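Local coordinates for protein cortical-lytic enzyme (Bacillus cereus, PDB 4S3J) that hydrolyses partially degraded cortex peptidoglycan as an N-acetylglucosaminidase during spore germination, probably recognising the muramic acid delta-lactam residues of spore peptidoglycan, at residues L63-N71 against R388-E399. Numbering follows the deposited sequence.
Sequences LYRISQTYN and RSIQSKFNLMKE
Lys398 reaches the C-terminal end of helix 63-70 with its ammonium group. NZ donates to Asn71 OD1 (2.8 Å) and to the backbone oxygen of Gln68 (Gln68 O to Lys398 NZ, 2.9 Å). The positive charge there probably suits the negative end of the helix dipole. Asn71, with positive phi, closes that helix in a Schellman motif. Asn424 OD1 takes a further bond from Lys398 NZ, and Phe425 adds a cation-pi contact.

At the other side of the interface, the Arg65 chain is extended from CG to NE, with CG anti to the backbone N (chi1 179°). Its NH1 donates to Ser392 OG (2.8 Å) near the guanidinium plane. NH2 makes weak bonds to the same hydroxyl and to Arg388 O. Ser392 OG is also bonded to Gln366.

Tyr64 OH gives a very short bond to Glu399 OE2 (2.5 Å), which sits at the ring edge.

Between these ends, Asn395 ND2 points almost straight at Thr69 OG1 (3.1 Å, 176°). Gln391 NE2 donates to Asn395 OD1 from above the carbonyl plane and is also bonded to Asn424 OD1. The bonds at OD1 and ND2 probably help fix the rotation of the Asn395 amide. Gln68 CB rests against Asn395 CG (3.7 Å), and Thr69 CG2 against Gln391 CD (3.5 Å).

The axes of segments 63-70 and 388-399 cross at 80° and approach to 9.3 Å. This is a largely polar interdomain interface, joining a helix of the second LysM domain to an outer helix of the glycosyl hydrolase family 18 TIM barrel.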
ATOM      1  N   LEU A  63     -17.415   0.909 -18.984  1.00 23.64           N
ATOM      2  CA  LEU A  63     -18.472   0.410 -18.123  1.00 20.57           C
ATOM      3  C   LEU A  63     -17.931  -0.687 -17.228  1.00 22.52           C
ATOM      4  O   LEU A  63     -18.292  -0.774 -16.070  1.00 19.66           O
ATOM      5  CB  LEU A  63     -19.660  -0.092 -18.941  1.00 22.78           C
ATOM      6  CG  LEU A  63     -20.541   0.962 -19.610  1.00 25.88           C
ATOM      7  CD1 LEU A  63     -21.654   0.265 -20.395  1.00 25.66           C
ATOM      8  CD2 LEU A  63     -21.145   1.938 -18.593  1.00 22.23           C
ATOM      9  N   TYR A  64     -17.039  -1.508 -17.762  1.00 21.60           N
ATOM     10  CA  TYR A  64     -16.406  -2.537 -16.951  1.00 23.74           C
ATOM     11  C   TYR A  64     -15.690  -1.929 -15.726  1.00 20.90           C
ATOM     12  O   TYR A  64     -15.886  -2.389 -14.591  1.00 20.50           O
ATOM     13  CB  TYR A  64     -15.421  -3.349 -17.793  1.00 21.75           C
ATOM     14  CG  TYR A  64     -14.682  -4.365 -16.965  1.00 24.18           C
ATOM     15  CD1 TYR A  64     -15.281  -5.559 -16.603  1.00 27.70           C
ATOM     16  CD2 TYR A  64     -13.395  -4.107 -16.517  1.00 24.92           C
ATOM     17  CE1 TYR A  64     -14.600  -6.482 -15.823  1.00 29.39           C
ATOM     18  CE2 TYR A  64     -12.721  -5.010 -15.747  1.00 29.74           C
ATOM     19  CZ  TYR A  64     -13.326  -6.194 -15.404  1.00 27.68           C
ATOM     20  OH  TYR A  64     -12.623  -7.084 -14.624  1.00 29.01           O
ATOM     21  N   ARG A  65     -14.878  -0.898 -15.939  1.00 18.58           N
ATOM     22  CA  ARG A  65     -14.147  -0.279 -14.825  1.00 20.60           C
ATOM     23  C   ARG A  65     -15.109   0.299 -13.793  1.00 18.06           C
ATOM     24  O   ARG A  65     -14.934   0.126 -12.591  1.00 18.34           O
ATOM     25  CB  ARG A  65     -13.199   0.826 -15.309  1.00 19.76           C
ATOM     26  CG  ARG A  65     -12.452   1.504 -14.160  1.00 20.92           C
ATOM     27  CD  ARG A  65     -11.600   2.684 -14.630  1.00 20.63           C
ATOM     28  NE  ARG A  65     -10.989   3.416 -13.515  1.00 21.68           N
ATOM     29  CZ  ARG A  65      -9.829   3.084 -12.942  1.00 19.27           C
ATOM     30  NH1 ARG A  65      -9.166   2.026 -13.374  1.00 20.00           N
ATOM     31  NH2 ARG A  65      -9.338   3.812 -11.929  1.00 18.61           N
ATOM     32  N   ILE A  66     -16.119   1.016 -14.264  1.00 18.62           N
ATOM     33  CA  ILE A  66     -17.042   1.657 -13.346  1.00 14.39           C
ATOM     34  C   ILE A  66     -17.800   0.613 -12.510  1.00 16.44           C
ATOM     35  O   ILE A  66     -18.051   0.821 -11.314  1.00 18.11           O
ATOM     36  CB  ILE A  66     -18.018   2.568 -14.134  1.00 14.66           C
ATOM     37  CG1 ILE A  66     -17.237   3.679 -14.838  1.00 17.64           C
ATOM     38  CG2 ILE A  66     -19.117   3.125 -13.218  1.00 17.88           C
ATOM     39  CD1 ILE A  66     -18.011   4.353 -15.968  1.00 18.77           C
ATOM     40  N   SER A  67     -18.177  -0.499 -13.139  1.00 20.92           N
ATOM     41  CA  SER A  67     -18.850  -1.586 -12.428  1.00 19.55           C
ATOM     42  C   SER A  67     -17.917  -2.196 -11.374  1.00 18.29           C
ATOM     43  O   SER A  67     -18.361  -2.506 -10.273  1.00 19.87           O
ATOM     44  CB  SER A  67     -19.366  -2.636 -13.415  1.00 22.52           C
ATOM     45  OG  SER A  67     -18.340  -3.370 -14.049  1.00 33.40           O
ATOM     46  N   GLN A  68     -16.642  -2.350 -11.702  1.00 20.42           N
ATOM     47  CA  GLN A  68     -15.693  -2.863 -10.717  1.00 17.63           C
ATOM     48  C   GLN A  68     -15.556  -1.885  -9.563  1.00 18.03           C
ATOM     49  O   GLN A  68     -15.594  -2.272  -8.400  1.00 20.38           O
ATOM     50  CB  GLN A  68     -14.309  -3.120 -11.331  1.00 21.09           C
ATOM     51  CG  GLN A  68     -14.235  -4.322 -12.247  1.00 32.31           C
ATOM     52  CD  GLN A  68     -14.544  -5.627 -11.513  1.00 47.36           C
ATOM     53  OE1 GLN A  68     -13.986  -5.898 -10.453  1.00 31.57           O
ATOM     54  NE2 GLN A  68     -15.453  -6.422 -12.065  1.00 50.75           N
ATOM     55  N   THR A  69     -15.416  -0.604  -9.883  1.00 16.99           N
ATOM     56  CA  THR A  69     -15.239   0.393  -8.859  1.00 17.06           C
ATOM     57  C   THR A  69     -16.399   0.391  -7.868  1.00 17.82           C
ATOM     58  O   THR A  69     -16.171   0.387  -6.661  1.00 18.37           O
ATOM     59  CB  THR A  69     -15.095   1.801  -9.477  1.00 15.99           C
ATOM     60  OG1 THR A  69     -13.871   1.880 -10.213  1.00 16.40           O
ATOM     61  CG2 THR A  69     -15.103   2.904  -8.400  1.00 16.48           C
ATOM     62  N   TYR A  70     -17.633   0.371  -8.371  1.00 16.89           N
ATOM     63  CA  TYR A  70     -18.792   0.524  -7.495  1.00 16.31           C
ATOM     64  C   TYR A  70     -19.449  -0.782  -7.073  1.00 20.11           C
ATOM     65  O   TYR A  70     -20.518  -0.770  -6.488  1.00 22.21           O
ATOM     66  CB  TYR A  70     -19.810   1.470  -8.160  1.00 19.45           C
ATOM     67  CG  TYR A  70     -19.279   2.885  -8.130  1.00 16.68           C
ATOM     68  CD1 TYR A  70     -19.292   3.605  -6.954  1.00 14.47           C
ATOM     69  CD2 TYR A  70     -18.745   3.483  -9.260  1.00 16.07           C
ATOM     70  CE1 TYR A  70     -18.754   4.900  -6.881  1.00 15.94           C
ATOM     71  CE2 TYR A  70     -18.229   4.797  -9.206  1.00 15.43           C
ATOM     72  CZ  TYR A  70     -18.239   5.487  -8.012  1.00 15.55           C
ATOM     73  OH  TYR A  70     -17.723   6.774  -7.944  1.00 17.49           O
ATOM     74  N   ASN A  71     -18.755  -1.894  -7.289  1.00 16.25           N
ATOM     75  CA  ASN A  71     -19.210  -3.211  -6.818  1.00 19.33           C
ATOM     76  C   ASN A  71     -20.607  -3.577  -7.295  1.00 19.41           C
ATOM     77  O   ASN A  71     -21.391  -4.194  -6.556  1.00 21.10           O
ATOM     78  CB  ASN A  71     -19.195  -3.240  -5.294  1.00 19.29           C
ATOM     79  CG  ASN A  71     -17.845  -2.829  -4.711  1.00 19.66           C
ATOM     80  OD1 ASN A  71     -16.798  -3.306  -5.144  1.00 20.48           O
ATOM     81  ND2 ASN A  71     -17.870  -1.919  -3.738  1.00 20.65           N
ATOM     82  N   ARG A 388      -6.667   7.897  -8.752  1.00 12.54           N
ATOM     83  CA  ARG A 388      -6.932   7.094  -9.940  1.00 13.66           C
ATOM     84  C   ARG A 388      -6.215   5.751  -9.870  1.00 16.66           C
ATOM     85  O   ARG A 388      -6.829   4.701 -10.122  1.00 14.59           O
ATOM     86  CB  ARG A 388      -6.507   7.838 -11.211  1.00 13.04           C
ATOM     87  CG  ARG A 388      -7.360   9.086 -11.481  1.00 12.45           C
ATOM     88  CD  ARG A 388      -6.787   9.954 -12.580  1.00 12.49           C
ATOM     89  NE  ARG A 388      -5.511  10.569 -12.203  1.00 11.82           N
ATOM     90  CZ  ARG A 388      -4.895  11.511 -12.916  1.00 12.90           C
ATOM     91  NH1 ARG A 388      -5.440  11.955 -14.041  1.00 16.09           N
ATOM     92  NH2 ARG A 388      -3.736  12.011 -12.496  1.00 12.78           N
ATOM     93  N   SER A 389      -4.911   5.779  -9.575  1.00 12.32           N
ATOM     94  CA  SER A 389      -4.128   4.545  -9.631  1.00 13.46           C
ATOM     95  C   SER A 389      -4.466   3.665  -8.428  1.00 14.07           C
ATOM     96  O   SER A 389      -4.526   2.443  -8.561  1.00 15.57           O
ATOM     97  CB  SER A 389      -2.580   4.811  -9.775  1.00 17.25           C
ATOM     98  OG  SER A 389      -1.833   5.602  -8.794  1.00  9.87           O
ATOM     99  N   ILE A 390      -4.758   4.245  -7.275  1.00 12.08           N
ATOM    100  CA  ILE A 390      -5.187   3.419  -6.135  1.00 13.13           C
ATOM    101  C   ILE A 390      -6.540   2.746  -6.436  1.00 13.72           C
ATOM    102  O   ILE A 390      -6.744   1.571  -6.117  1.00 15.26           O
ATOM    103  CB  ILE A 390      -5.274   4.240  -4.827  1.00 16.45           C
ATOM    104  CG1 ILE A 390      -3.859   4.603  -4.355  1.00 18.80           C
ATOM    105  CG2 ILE A 390      -5.977   3.468  -3.723  1.00 25.22           C
ATOM    106  CD1 ILE A 390      -3.017   3.386  -3.876  1.00 20.77           C
ATOM    107  N   GLN A 391      -7.463   3.451  -7.086  1.00 12.22           N
ATOM    108  CA  GLN A 391      -8.712   2.801  -7.493  1.00 11.62           C
ATOM    109  C   GLN A 391      -8.450   1.641  -8.460  1.00 12.51           C
ATOM    110  O   GLN A 391      -9.075   0.581  -8.336  1.00 14.64           O
ATOM    111  CB  GLN A 391      -9.680   3.819  -8.104  1.00 12.51           C
ATOM    112  CG  GLN A 391     -11.070   3.255  -8.412  1.00 12.22           C
ATOM    113  CD  GLN A 391     -11.793   2.744  -7.180  1.00 15.96           C
ATOM    114  OE1 GLN A 391     -12.142   3.512  -6.282  1.00 15.51           O
ATOM    115  NE2 GLN A 391     -11.994   1.426  -7.113  1.00 15.39           N
ATOM    116  N   SER A 392      -7.512   1.800  -9.389  1.00 13.99           N
ATOM    117  CA  SER A 392      -7.139   0.695 -10.269  1.00 16.47           C
ATOM    118  C   SER A 392      -6.605  -0.490  -9.488  1.00 15.57           C
ATOM    119  O   SER A 392      -6.910  -1.635  -9.819  1.00 14.78           O
ATOM    120  CB  SER A 392      -6.110   1.137 -11.287  1.00 14.90           C
ATOM    121  OG  SER A 392      -6.692   2.129 -12.133  1.00 16.45           O
ATOM    122  N   LYS A 393      -5.813  -0.220  -8.465  1.00 13.50           N
ATOM    123  CA  LYS A 393      -5.275  -1.283  -7.622  1.00 11.86           C
ATOM    124  C   LYS A 393      -6.360  -1.979  -6.803  1.00 15.93           C
ATOM    125  O   LYS A 393      -6.358  -3.211  -6.695  1.00 16.62           O
ATOM    126  CB  LYS A 393      -4.201  -0.717  -6.702  1.00 14.65           C
ATOM    127  CG  LYS A 393      -2.895  -0.358  -7.415  1.00 15.47           C
ATOM    128  CD  LYS A 393      -2.150  -1.610  -7.838  1.00 14.49           C
ATOM    129  CE  LYS A 393      -0.867  -1.315  -8.624  1.00 15.74           C
ATOM    130  NZ  LYS A 393       0.160  -0.558  -7.859  1.00 17.09           N
ATOM    131  N   PHE A 394      -7.313  -1.214  -6.265  1.00 14.31           N
ATOM    132  CA  PHE A 394      -8.445  -1.806  -5.546  1.00 15.32           C
ATOM    133  C   PHE A 394      -9.236  -2.728  -6.490  1.00 18.29           C
ATOM    134  O   PHE A 394      -9.645  -3.826  -6.088  1.00 16.65           O
ATOM    135  CB  PHE A 394      -9.379  -0.727  -4.988  1.00 15.68           C
ATOM    136  CG  PHE A 394      -8.819   0.068  -3.813  1.00 13.99           C
ATOM    137  CD1 PHE A 394      -7.698  -0.345  -3.078  1.00 14.57           C
ATOM    138  CD2 PHE A 394      -9.416   1.288  -3.473  1.00 17.22           C
ATOM    139  CE1 PHE A 394      -7.238   0.397  -1.999  1.00 13.67           C
ATOM    140  CE2 PHE A 394      -8.949   2.032  -2.414  1.00 17.55           C
ATOM    141  CZ  PHE A 394      -7.839   1.587  -1.674  1.00 15.42           C
ATOM    142  N   ASN A 395      -9.479  -2.289  -7.726  1.00 16.42           N
ATOM    143  CA  ASN A 395     -10.217  -3.108  -8.699  1.00 17.42           C
ATOM    144  C   ASN A 395      -9.435  -4.385  -9.055  1.00 17.67           C
ATOM    145  O   ASN A 395     -10.022  -5.456  -9.246  1.00 18.53           O
ATOM    146  CB  ASN A 395     -10.530  -2.303  -9.949  1.00 17.74           C
ATOM    147  CG  ASN A 395     -11.580  -1.228  -9.700  1.00 20.57           C
ATOM    148  OD1 ASN A 395     -12.179  -1.151  -8.614  1.00 16.55           O
ATOM    149  ND2 ASN A 395     -11.786  -0.379 -10.690  1.00 17.09           N
ATOM    150  N   LEU A 396      -8.108  -4.282  -9.127  1.00 16.84           N
ATOM    151  CA  LEU A 396      -7.281  -5.469  -9.349  1.00 17.21           C
ATOM    152  C   LEU A 396      -7.446  -6.484  -8.208  1.00 19.60           C
ATOM    153  O   LEU A 396      -7.544  -7.701  -8.449  1.00 19.87           O
ATOM    154  CB  LEU A 396      -5.823  -5.066  -9.498  1.00 16.62           C
ATOM    155  CG  LEU A 396      -4.796  -6.197  -9.621  1.00 16.31           C
ATOM    156  CD1 LEU A 396      -5.070  -7.021 -10.889  1.00 24.45           C
ATOM    157  CD2 LEU A 396      -3.389  -5.654  -9.644  1.00 16.94           C
ATOM    158  N   MET A 397      -7.489  -5.990  -6.971  1.00 16.68           N
ATOM    159  CA  MET A 397      -7.672  -6.852  -5.801  1.00 17.36           C
ATOM    160  C   MET A 397      -8.991  -7.596  -5.918  1.00 19.02           C
ATOM    161  O   MET A 397      -9.064  -8.795  -5.649  1.00 20.60           O
ATOM    162  CB  MET A 397      -7.651  -6.039  -4.510  1.00 17.92           C
ATOM    163  CG  MET A 397      -6.291  -5.402  -4.195  1.00 21.24           C
ATOM    164  SD  MET A 397      -6.405  -4.210  -2.832  1.00 20.03           S
ATOM    165  CE  MET A 397      -7.088  -5.247  -1.529  1.00 21.11           C
ATOM    166  N   LYS A 398     -10.021  -6.879  -6.331  1.00 17.86           N
ATOM    167  CA  LYS A 398     -11.338  -7.485  -6.501  1.00 18.91           C
ATOM    168  C   LYS A 398     -11.313  -8.579  -7.561  1.00 23.57           C
ATOM    169  O   LYS A 398     -11.847  -9.679  -7.340  1.00 24.40           O
ATOM    170  CB  LYS A 398     -12.378  -6.416  -6.880  1.00 19.90           C
ATOM    171  CG  LYS A 398     -12.591  -5.358  -5.803  1.00 17.70           C
ATOM    172  CD  LYS A 398     -13.509  -4.256  -6.273  1.00 16.93           C
ATOM    173  CE  LYS A 398     -13.409  -3.002  -5.375  1.00 19.92           C
ATOM    174  NZ  LYS A 398     -14.460  -1.994  -5.778  1.00 17.56           N
ATOM    175  N   GLU A 399     -10.713  -8.278  -8.709  1.00 19.74           N
ATOM    176  CA  GLU A 399     -10.661  -9.230  -9.807  1.00 23.67           C
ATOM    177  C   GLU A 399      -9.914 -10.490  -9.400  1.00 21.98           C
ATOM    178  O   GLU A 399     -10.333 -11.594  -9.733  1.00 25.66           O
ATOM    179  CB  GLU A 399      -9.991  -8.612 -11.030  1.00 25.13           C
ATOM    180  CG  GLU A 399     -10.758  -7.476 -11.678  1.00 27.28           C
ATOM    181  CD  GLU A 399      -9.919  -6.740 -12.708  1.00 42.17           C
ATOM    182  OE1 GLU A 399      -8.686  -6.659 -12.528  1.00 26.54           O
ATOM    183  OE2 GLU A 399     -10.479  -6.235 -13.696  1.00 48.91           O
TER